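Side-chain contacts in regulatory protein E2 (Bovine papillomavirus type 1, PDB 2JEX), which regulates viral transcription and probably helps initiate viral DNA replication together with the E1 protein, and is represented here by its N-terminal transactivation domain: residues 16-21 with 26-31; 103-108 with 168-173; 137-142 with 157-162. The protein carries 1 engineered substitution. All blocks are in the same frame, centred on the assembly; numbering follows the deposited sequence.

Overall arrangement
From the N terminus, contact 1 comes first: it closes a four-residue turn between helix 4-21 and helix 26-48, making a helical hairpin at the surface of the helical part of the domain. The chain then runs through helix 62-83 and helix 99-103 before contact 2 opens at 103-108. Contact 2 closes a loop of 59 residues, and contact 3 lies entirely within that loop, joining strands 128-140 and 157-161 of the antiparallel sheet. Contacts 2 and 3 touch through neighbouring strands 157-161 and 166-169, with their centres about 10 Å apart. Contact 1 stands apart, its centre about 28 Å from that of contact 2 and about 27 Å from that of contact 3.

Contact 1: 16-21 with 26-31; sequences MQLIEK and LQDHIL
Leu-18 and Asp-28 bury the most surface here, and they meet where two consecutive helices pack as an antiparallel helical hairpin. The side chains cross at about a right angle, and the two methyls of the leucine divide the aspartate between them. CD1 of Leu-18 rests 3.4 Å from the backbone O of Asp-28, while CD2 lies against the side chain, 3.8 Å from OD2 of Asp-28. With CG set beside the backbone N (chi1 -76°), the leucine directs both methyls into the gap between the helices. CD1 also reaches CB of Leu-31, one helical turn farther along, at 4.1 Å.

Lys-21, one turn beyond Leu-18, adds the charged edge. Its chain starts out with CG anti to the backbone N (chi1 158°) and then bends at its last two torsions, which brings NZ to 3.9 Å from OD1 of Asp-28. This is a long salt bridge, and OD1 has a stronger partner in the hydroxyl of Ser-23, in the connecting turn. Asp-28 is thus held chiefly by Ser-23, with Lys-21 a longer-range second partner.

The axes of the two short segments come within 10.3 Å of each other at a signed crossing angle of -150°. Leu-18 also touches Tyr-32 of helix 26-48, and on another face of that helix Leu-26 and Ile-30 pack onto helix 62-83, so helix 26-48 lies between its two helical neighbours.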
loop_
_atom_site.group_PDB
_atom_site.type_symbol
_atom_site.label_atom_id
_atom_site.label_comp_id
_atom_site.label_asym_id
_atom_site.label_seq_id
_atom_site.Cartn_x
_atom_site.Cartn_y
_atom_site.Cartn_z
ATOM N N MET A 16 14.130 -0.194 -13.902
ATOM C CA MET A 16 14.666 1.147 -14.155
ATOM C C MET A 16 13.990 1.833 -15.350
ATOM O O MET A 16 13.802 3.051 -15.349
ATOM C CB MET A 16 16.184 1.086 -14.344
ATOM C CG MET A 16 16.926 2.343 -13.905
ATOM S SD MET A 16 18.725 2.128 -13.783
ATOM C CE MET A 16 18.863 1.048 -12.354
ATOM N N GLN A 17 13.624 1.039 -16.356
ATOM C CA GLN A 17 12.891 1.535 -17.529
ATOM C C GLN A 17 11.452 1.916 -17.202
ATOM O O GLN A 17 10.925 2.886 -17.735
ATOM C CB GLN A 17 12.887 0.487 -18.646
ATOM C CG GLN A 17 14.135 0.491 -19.521
ATOM C CD GLN A 17 14.199 -0.701 -20.472
ATOM O OE1 GLN A 17 13.549 -1.734 -20.252
ATOM N NE2 GLN A 17 14.994 -0.563 -21.533
ATOM N N LEU A 18 10.818 1.137 -16.335
ATOM C CA LEU A 18 9.411 1.345 -16.017
ATOM C C LEU A 18 9.191 2.473 -15.014
ATOM O O LEU A 18 8.166 3.160 -15.065
ATOM C CB LEU A 18 8.754 0.036 -15.562
ATOM C CG LEU A 18 8.451 -0.941 -16.708
ATOM C CD1 LEU A 18 8.151 -2.335 -16.193
ATOM C CD2 LEU A 18 7.312 -0.439 -17.594
ATOM N N ILE A 19 10.158 2.668 -14.117
ATOM C CA ILE A 19 10.140 3.809 -13.197
ATOM C C ILE A 19 10.255 5.125 -13.979
ATOM O O ILE A 19 9.447 6.040 -13.773
ATOM C CB ILE A 19 11.233 3.695 -12.087
ATOM C CG1 ILE A 19 10.908 2.545 -11.119
ATOM C CG2 ILE A 19 11.379 5.019 -11.322
ATOM C CD1 ILE A 19 12.090 2.083 -10.252
ATOM N N GLU A 20 11.233 5.206 -14.884
ATOM C CA GLU A 20 11.395 6.375 -15.763
ATOM C C GLU A 20 10.120 6.682 -16.546
ATOM O O GLU A 20 9.665 7.825 -16.573
ATOM C CB GLU A 20 12.558 6.178 -16.742
ATOM C CG GLU A 20 13.937 6.396 -16.143
ATOM C CD GLU A 20 15.046 6.348 -17.188
ATOM O OE1 GLU A 20 15.101 7.253 -18.053
ATOM O OE2 GLU A 20 15.872 5.407 -17.136
ATOM N N LYS A 21 9.557 5.650 -17.175
ATOM C CA LYS A 21 8.311 5.751 -17.939
ATOM C C LYS A 21 7.159 6.283 -17.090
ATOM O O LYS A 21 6.381 7.119 -17.553
ATOM C CB LYS A 21 7.954 4.383 -18.541
ATOM C CG LYS A 21 6.484 4.185 -18.908
ATOM C CD LYS A 21 6.193 2.736 -19.258
ATOM C CE LYS A 21 6.285 2.486 -20.745
ATOM N NZ LYS A 21 5.014 2.855 -21.423
ATOM N N LEU A 26 -2.002 -0.541 -15.841
ATOM C CA LEU A 26 -1.852 -1.665 -14.919
ATOM C C LEU A 26 -0.863 -2.749 -15.391
ATOM O O LEU A 26 -0.140 -3.323 -14.582
ATOM C CB LEU A 26 -3.229 -2.280 -14.604
ATOM C CG LEU A 26 -3.378 -3.396 -13.544
ATOM C CD1 LEU A 26 -2.592 -3.129 -12.236
ATOM C CD2 LEU A 26 -4.852 -3.639 -13.235
ATOM N N GLN A 27 -0.834 -3.004 -16.695
ATOM C CA GLN A 27 0.014 -4.037 -17.279
ATOM C C GLN A 27 1.507 -3.744 -17.139
ATOM O O GLN A 27 2.300 -4.651 -16.926
ATOM C CB GLN A 27 -0.350 -4.269 -18.747
ATOM C CG GLN A 27 0.245 -5.536 -19.348
ATOM C CD GLN A 27 -0.046 -6.776 -18.518
ATOM O OE1 GLN A 27 0.862 -7.533 -18.177
ATOM N NE2 GLN A 27 -1.321 -6.985 -18.185
ATOM N N ASP A 28 1.883 -2.476 -17.256
ATOM C CA ASP A 28 3.260 -2.072 -17.007
ATOM C C ASP A 28 3.688 -2.325 -15.558
ATOM O O ASP A 28 4.857 -2.611 -15.295
ATOM C CB ASP A 28 3.451 -0.601 -17.365
ATOM C CG ASP A 28 3.427 -0.362 -18.856
ATOM O OD1 ASP A 28 2.662 0.519 -19.305
ATOM O OD2 ASP A 28 4.169 -1.058 -19.583
ATOM N N HIS A 29 2.741 -2.225 -14.630
ATOM C CA HIS A 29 3.023 -2.445 -13.215
ATOM C C HIS A 29 3.082 -3.931 -12.870
ATOM O O HIS A 29 3.893 -4.350 -12.057
ATOM C CB HIS A 29 2.009 -1.691 -12.350
ATOM C CG HIS A 29 1.963 -0.223 -12.642
ATOM N ND1 HIS A 29 3.103 0.537 -12.798
ATOM C CD2 HIS A 29 0.921 0.619 -12.832
ATOM C CE1 HIS A 29 2.765 1.784 -13.066
ATOM N NE2 HIS A 29 1.447 1.863 -13.086
ATOM N N ILE A 30 2.217 -4.719 -13.495
ATOM C CA ILE A 30 2.337 -6.169 -13.465
ATOM C C ILE A 30 3.747 -6.561 -13.909
ATOM O O ILE A 30 4.424 -7.328 -13.218
ATOM C CB ILE A 30 1.255 -6.853 -14.345
ATOM C CG1 ILE A 30 -0.135 -6.624 -13.725
ATOM C CG2 ILE A 30 1.578 -8.362 -14.539
ATOM C CD1 ILE A 30 -1.316 -7.069 -14.563
ATOM N N LEU A 31 4.182 -5.997 -15.036
ATOM C CA LEU A 31 5.514 -6.213 -15.602
ATOM C C LEU A 31 6.638 -5.815 -14.663
ATOM O O LEU A 31 7.613 -6.543 -14.527
ATOM C CB LEU A 31 5.655 -5.443 -16.916
ATOM C CG LEU A 31 5.624 -6.135 -18.278
ATOM C CD1 LEU A 31 4.944 -7.506 -18.261
ATOM C CD2 LEU A 31 4.981 -5.201 -19.303
#

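Contact 2: 103-108 with 168-173; sequences MSEPKR and IYYSAF. Engineered in segment 168-173: Ala-172 (natural residue Arg).
Pro-106 lies over one face of the Tyr-170 ring in a proline-aromatic CH-pi contact, which ties the loop following helix 99-103 to the chain about Tyr-170, next to strand 166-169 at the edge of the antiparallel sheet. CD of Pro-106 sits over that face of the tyrosine, 3.9 Å from the ring centroid and only 14° off the ring normal, displaced toward the rim near CZ and CE2. The proline ring extends lengthwise from there, its CB coming within 3.9 Å of CG of Tyr-170, so that it follows the tyrosine from near its hydroxyl end back toward its root. The cis peptide bond before Pro-106 is consistent with Glu-105 and Pro-106 meeting the same ring.

Glu-105 contributes its CB, which approaches obliquely and touches CE1 of Tyr-170 at 3.7 Å. The tyrosine holds CG between its backbone N and carbonyl carbon (chi1 63°), and this turns the ring toward the proline loop. Beyond the two segments, Tyr-170 also packs on Val-133 and Pro-106 on Leu-137, so both partners of the CH-pi contact also touch strand 128-140.

At the far end of the ring, a water in the ring plane is hydrogen-bonded to OH of Tyr-170 at 2.6 Å and donates a weak, long bond to the backbone O of Glu-105 at 3.5 Å.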
loop_
_atom_site.group_PDB
_atom_site.type_symbol
_atom_site.label_atom_id
_atom_site.label_comp_id
_atom_site.label_asym_id
_atom_site.label_seq_id
_atom_site.Cartn_x
_atom_site.Cartn_y
_atom_site.Cartn_z
ATOM N N MET A 103 0.387 -1.584 1.815
ATOM C CA MET A 103 0.599 -1.984 3.203
ATOM C C MET A 103 0.185 -0.917 4.184
ATOM O O MET A 103 -0.047 -1.217 5.353
ATOM C CB MET A 103 2.057 -2.424 3.430
ATOM C CG MET A 103 2.325 -3.814 2.973
ATOM S SD MET A 103 1.365 -5.092 3.799
ATOM C CE MET A 103 0.052 -5.304 2.642
ATOM N N SER A 104 0.079 0.321 3.699
ATOM C CA SER A 104 -0.628 1.396 4.406
ATOM C C SER A 104 -1.990 0.895 4.871
ATOM O O SER A 104 -2.509 -0.093 4.335
ATOM C CB SER A 104 -0.862 2.601 3.480
ATOM O OG SER A 104 0.349 3.261 3.139
ATOM N N GLU A 105 -2.574 1.589 5.849
ATOM C CA GLU A 105 -3.850 1.179 6.434
ATOM C C GLU A 105 -5.050 1.641 5.602
ATOM O O GLU A 105 -5.082 2.783 5.124
ATOM C CB GLU A 105 -3.966 1.655 7.884
ATOM C CG GLU A 105 -3.070 0.887 8.866
ATOM C CD GLU A 105 -3.739 -0.347 9.478
ATOM O OE1 GLU A 105 -3.425 -0.666 10.648
ATOM O OE2 GLU A 105 -4.566 -1.003 8.804
ATOM N N PRO A 106 -6.032 0.738 5.396
ATOM C CA PRO A 106 -6.033 -0.645 5.885
ATOM C C PRO A 106 -5.180 -1.576 5.015
ATOM O O PRO A 106 -5.086 -1.379 3.795
ATOM C CB PRO A 106 -7.512 -1.027 5.822
ATOM C CG PRO A 106 -8.043 -0.239 4.669
ATOM C CD PRO A 106 -7.249 1.043 4.615
ATOM N N LYS A 107 -4.581 -2.584 5.652
ATOM C CA LYS A 107 -3.519 -3.394 5.050
ATOM C C LYS A 107 -4.001 -4.382 3.986
ATOM O O LYS A 107 -5.112 -4.910 4.071
ATOM C CB LYS A 107 -2.752 -4.163 6.134
ATOM C CG LYS A 107 -1.960 -3.292 7.089
ATOM C CD LYS A 107 -1.070 -4.142 8.007
ATOM C CE LYS A 107 -0.455 -3.268 9.105
ATOM N NZ LYS A 107 0.185 -4.096 10.169
ATOM N N ARG A 108 -3.129 -4.643 3.008
ATOM C CA ARG A 108 -3.385 -5.587 1.914
ATOM C C ARG A 108 -4.538 -5.187 0.982
ATOM O O ARG A 108 -5.396 -6.006 0.655
ATOM C CB ARG A 108 -3.567 -7.025 2.431
ATOM C CG ARG A 108 -2.333 -7.620 3.082
ATOM C CD ARG A 108 -2.295 -9.132 2.938
ATOM N NE ARG A 108 -0.934 -9.664 2.796
ATOM C CZ ARG A 108 0.144 -9.237 3.460
ATOM N NH1 ARG A 108 0.055 -8.262 4.362
ATOM N NH2 ARG A 108 1.320 -9.803 3.232
ATOM N N ILE A 168 -16.878 0.212 8.627
ATOM C CA ILE A 168 -15.973 -0.728 9.291
ATOM C C ILE A 168 -14.648 -0.044 9.624
ATOM O O ILE A 168 -13.874 0.324 8.737
ATOM C CB ILE A 168 -15.805 -2.051 8.492
ATOM C CG1 ILE A 168 -17.145 -2.797 8.455
ATOM C CG2 ILE A 168 -14.746 -2.950 9.138
ATOM C CD1 ILE A 168 -17.413 -3.572 7.183
ATOM N N TYR A 169 -14.412 0.131 10.920
ATOM C CA TYR A 169 -13.296 0.927 11.410
ATOM C C TYR A 169 -12.003 0.139 11.452
ATOM O O TYR A 169 -11.963 -0.967 11.995
ATOM C CB TYR A 169 -13.617 1.505 12.794
ATOM C CG TYR A 169 -14.764 2.497 12.768
ATOM C CD1 TYR A 169 -14.525 3.861 12.586
ATOM C CD2 TYR A 169 -16.087 2.068 12.910
ATOM C CE1 TYR A 169 -15.567 4.767 12.547
ATOM C CE2 TYR A 169 -17.137 2.969 12.878
ATOM C CZ TYR A 169 -16.870 4.318 12.695
ATOM O OH TYR A 169 -17.906 5.217 12.665
ATOM N N TYR A 170 -10.956 0.710 10.857
ATOM C CA TYR A 170 -9.613 0.128 10.910
ATOM C C TYR A 170 -8.708 0.917 11.856
ATOM O O TYR A 170 -7.644 0.446 12.254
ATOM C CB TYR A 170 -9.000 -0.016 9.509
ATOM C CG TYR A 170 -8.768 1.267 8.728
ATOM C CD1 TYR A 170 -7.570 1.977 8.851
ATOM C CD2 TYR A 170 -9.726 1.743 7.826
ATOM C CE1 TYR A 170 -7.343 3.141 8.121
ATOM C CE2 TYR A 170 -9.514 2.912 7.092
ATOM C CZ TYR A 170 -8.320 3.598 7.244
ATOM O OH TYR A 170 -8.093 4.743 6.525
ATOM N N SER A 171 -9.154 2.115 12.214
ATOM C CA SER A 171 -8.463 2.951 13.179
ATOM C C SER A 171 -9.492 3.530 14.141
ATOM O O SER A 171 -10.647 3.775 13.762
ATOM C CB SER A 171 -7.719 4.065 12.453
ATOM O OG SER A 171 -6.636 4.562 13.216
ATOM N N ALA A 172 -9.096 3.709 15.395
ATOM C CA ALA A 172 -9.965 4.327 16.387
ATOM C C ALA A 172 -9.286 5.568 16.939
ATOM O O ALA A 172 -8.168 5.488 17.444
ATOM C CB ALA A 172 -10.270 3.346 17.506
ATOM N N PHE A 173 -9.954 6.712 16.853
ATOM C CA PHE A 173 -9.364 7.953 17.360
ATOM C C PHE A 173 -9.254 8.000 18.889
ATOM O O PHE A 173 -8.429 8.732 19.440
ATOM C CB PHE A 173 -10.088 9.191 16.811
ATOM C CG PHE A 173 -9.854 9.439 15.346
ATOM C CD1 PHE A 173 -8.580 9.299 14.790
ATOM C CD2 PHE A 173 -10.902 9.827 14.522
ATOM C CE1 PHE A 173 -8.361 9.531 13.430
ATOM C CE2 PHE A 173 -10.695 10.060 13.170
ATOM C CZ PHE A 173 -9.414 9.913 12.625
HETATM O O HOH W 1 -5.723 5.786 6.794
#

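Contact 3: 137-142 with 157-162; sequences LYMRTE and LYYCTM
The sulfur of Met-139 over the ring of Tyr-159 gives this contact its character: a Met-aromatic interaction between two strands that are not direct neighbours in the sheet. SD of Met-139 stands over one face of the ring, 4.3 Å from the centroid and 23° off the ring normal. It is shifted toward the rim on the CD2-CE2 side, where CE2 of Tyr-159 is 4.0 Å from SD.

Apolar contacts complete the join. The methionine chain is extended at chi2 but bends at its last torsion (chi3 -73°), which carries the methyl past the sulfur and along the ring. CE of Met-139 consequently comes to 3.5 Å from CE2 of Tyr-159 and also lies near CZ and OH. Sulfur and methyl lie on the same side of the ring, the methyl farther out toward CE2 and CZ. At the root of the tyrosine, CD1 of Leu-137 meets CB of Tyr-159 at 3.8 Å, the two side chains crossing at about a right angle. Within its own strand, Tyr-159 has CG2 of Thr-161 at the edge of its ring, in the plane.

Strand 145-152 runs between the two partners, antiparallel to both, and its backbone bonds to Leu-137 through Ala-148 and to Met-139 through Gln-146. The side chains therefore reach over this middle strand on one face of the sheet. Leu-137 packs on Ala-150 of the middle strand and on Lys-111 of strand 110-120, while Tyr-159 touches Ile-168 of the outermost strand, 166-169.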
loop_
_atom_site.group_PDB
_atom_site.type_symbol
_atom_site.label_atom_id
_atom_site.label_comp_id
_atom_site.label_asym_id
_atom_site.label_seq_id
_atom_site.Cartn_x
_atom_site.Cartn_y
_atom_site.Cartn_z
ATOM N N LEU A 137 -10.557 2.338 -2.335
ATOM C CA LEU A 137 -9.874 1.149 -1.845
ATOM C C LEU A 137 -10.344 -0.066 -2.622
ATOM O O LEU A 137 -11.546 -0.278 -2.794
ATOM C CB LEU A 137 -10.144 0.930 -0.352
ATOM C CG LEU A 137 -9.860 2.025 0.685
ATOM C CD1 LEU A 137 -10.258 1.556 2.083
ATOM C CD2 LEU A 137 -8.401 2.432 0.663
ATOM N N TYR A 138 -9.384 -0.863 -3.081
ATOM C CA TYR A 138 -9.673 -2.057 -3.868
ATOM C C TYR A 138 -9.212 -3.300 -3.106
ATOM O O TYR A 138 -8.011 -3.562 -2.990
ATOM C CB TYR A 138 -8.999 -1.964 -5.240
ATOM C CG TYR A 138 -9.318 -0.692 -5.994
ATOM C CD1 TYR A 138 -8.627 0.493 -5.721
ATOM C CD2 TYR A 138 -10.310 -0.669 -6.976
ATOM C CE1 TYR A 138 -8.917 1.671 -6.401
ATOM C CE2 TYR A 138 -10.607 0.509 -7.671
ATOM C CZ TYR A 138 -9.906 1.672 -7.374
ATOM O OH TYR A 138 -10.179 2.834 -8.043
ATOM N N MET A 139 -10.180 -4.051 -2.584
ATOM C CA MET A 139 -9.901 -5.181 -1.701
ATOM C C MET A 139 -10.506 -6.495 -2.176
ATOM O O MET A 139 -11.626 -6.533 -2.687
ATOM C CB MET A 139 -10.334 -4.875 -0.259
ATOM C CG MET A 139 -11.561 -3.982 -0.126
ATOM S SD MET A 139 -11.752 -3.257 1.525
ATOM C CE MET A 139 -12.270 -4.706 2.457
ATOM N N ARG A 140 -9.743 -7.571 -2.007
ATOM C CA ARG A 140 -10.204 -8.901 -2.354
ATOM C C ARG A 140 -11.124 -9.443 -1.269
ATOM O O ARG A 140 -10.752 -9.506 -0.095
ATOM C CB ARG A 140 -9.028 -9.859 -2.595
ATOM C CG ARG A 140 -9.444 -11.181 -3.255
ATOM C CD ARG A 140 -8.254 -11.987 -3.768
ATOM N NE ARG A 140 -7.476 -12.596 -2.686
ATOM C CZ ARG A 140 -6.341 -13.270 -2.858
ATOM N NH1 ARG A 140 -5.829 -13.429 -4.075
ATOM N NH2 ARG A 140 -5.712 -13.787 -1.807
ATOM N N THR A 141 -12.337 -9.796 -1.686
ATOM C CA THR A 141 -13.284 -10.557 -0.876
ATOM C C THR A 141 -13.227 -11.986 -1.409
ATOM O O THR A 141 -12.450 -12.274 -2.326
ATOM C CB THR A 141 -14.724 -9.996 -1.028
ATOM O OG1 THR A 141 -14.683 -8.563 -1.105
ATOM C CG2 THR A 141 -15.611 -10.409 0.148
ATOM N N GLU A 142 -14.034 -12.881 -0.841
ATOM C CA GLU A 142 -14.232 -14.208 -1.427
ATOM C C GLU A 142 -14.998 -14.058 -2.748
ATOM O O GLU A 142 -15.105 -15.002 -3.533
ATOM C CB GLU A 142 -14.981 -15.120 -0.454
ATOM C CG GLU A 142 -14.701 -16.612 -0.646
ATOM C CD GLU A 142 -13.260 -16.998 -0.328
ATOM O OE1 GLU A 142 -12.694 -16.472 0.656
ATOM O OE2 GLU A 142 -12.695 -17.836 -1.061
ATOM N N LEU A 157 -11.048 6.093 11.510
ATOM C CA LEU A 157 -10.974 5.896 10.077
ATOM C C LEU A 157 -11.633 4.561 9.774
ATOM O O LEU A 157 -11.492 3.603 10.534
ATOM C CB LEU A 157 -9.521 5.919 9.626
ATOM C CG LEU A 157 -8.630 7.038 10.173
ATOM C CD1 LEU A 157 -7.150 6.711 9.917
ATOM C CD2 LEU A 157 -8.979 8.342 9.536
ATOM N N TYR A 158 -12.373 4.517 8.675
ATOM C CA TYR A 158 -13.287 3.415 8.391
ATOM C C TYR A 158 -13.443 3.267 6.888
ATOM O O TYR A 158 -13.182 4.206 6.127
ATOM C CB TYR A 158 -14.672 3.706 9.000
ATOM C CG TYR A 158 -15.393 4.855 8.318
ATOM C CD1 TYR A 158 -16.101 4.652 7.129
ATOM C CD2 TYR A 158 -15.350 6.146 8.844
ATOM C CE1 TYR A 158 -16.740 5.697 6.484
ATOM C CE2 TYR A 158 -16.008 7.210 8.208
ATOM C CZ TYR A 158 -16.696 6.973 7.030
ATOM O OH TYR A 158 -17.345 7.994 6.382
ATOM N N TYR A 159 -13.894 2.090 6.472
ATOM C CA TYR A 159 -14.322 1.868 5.094
ATOM C C TYR A 159 -15.697 1.226 5.123
ATOM O O TYR A 159 -16.049 0.556 6.095
ATOM C CB TYR A 159 -13.315 0.989 4.329
ATOM C CG TYR A 159 -13.157 -0.422 4.869
ATOM C CD1 TYR A 159 -12.162 -0.724 5.802
ATOM C CD2 TYR A 159 -13.991 -1.455 4.437
ATOM C CE1 TYR A 159 -12.006 -2.007 6.304
ATOM C CE2 TYR A 159 -13.846 -2.746 4.935
ATOM C CZ TYR A 159 -12.845 -3.014 5.868
ATOM O OH TYR A 159 -12.690 -4.290 6.366
ATOM N N CYS A 160 -16.475 1.436 4.066
ATOM C CA CYS A 160 -17.782 0.788 3.951
ATOM C C CYS A 160 -17.924 -0.088 2.709
ATOM O O CYS A 160 -17.376 0.221 1.645
ATOM C CB CYS A 160 -18.941 1.792 4.062
ATOM S SG CYS A 160 -18.555 3.508 3.653
ATOM N N THR A 161 -18.651 -1.193 2.879
ATOM C CA THR A 161 -18.916 -2.169 1.818
ATOM C C THR A 161 -20.386 -2.582 1.890
ATOM O O THR A 161 -21.093 -2.213 2.835
ATOM C CB THR A 161 -18.029 -3.435 1.957
ATOM O OG1 THR A 161 -18.425 -4.178 3.119
ATOM C CG2 THR A 161 -16.539 -3.075 2.064
ATOM N N MET A 162 -20.850 -3.346 0.907
ATOM C CA MET A 162 -22.239 -3.809 0.923
ATOM C C MET A 162 -22.363 -5.324 1.136
ATOM O O MET A 162 -23.344 -5.952 0.710
ATOM C CB MET A 162 -23.006 -3.320 -0.315
ATOM C CG MET A 162 -23.038 -1.795 -0.457
ATOM S SD MET A 162 -23.619 -0.946 1.031
ATOM C CE MET A 162 -22.786 0.636 0.887
#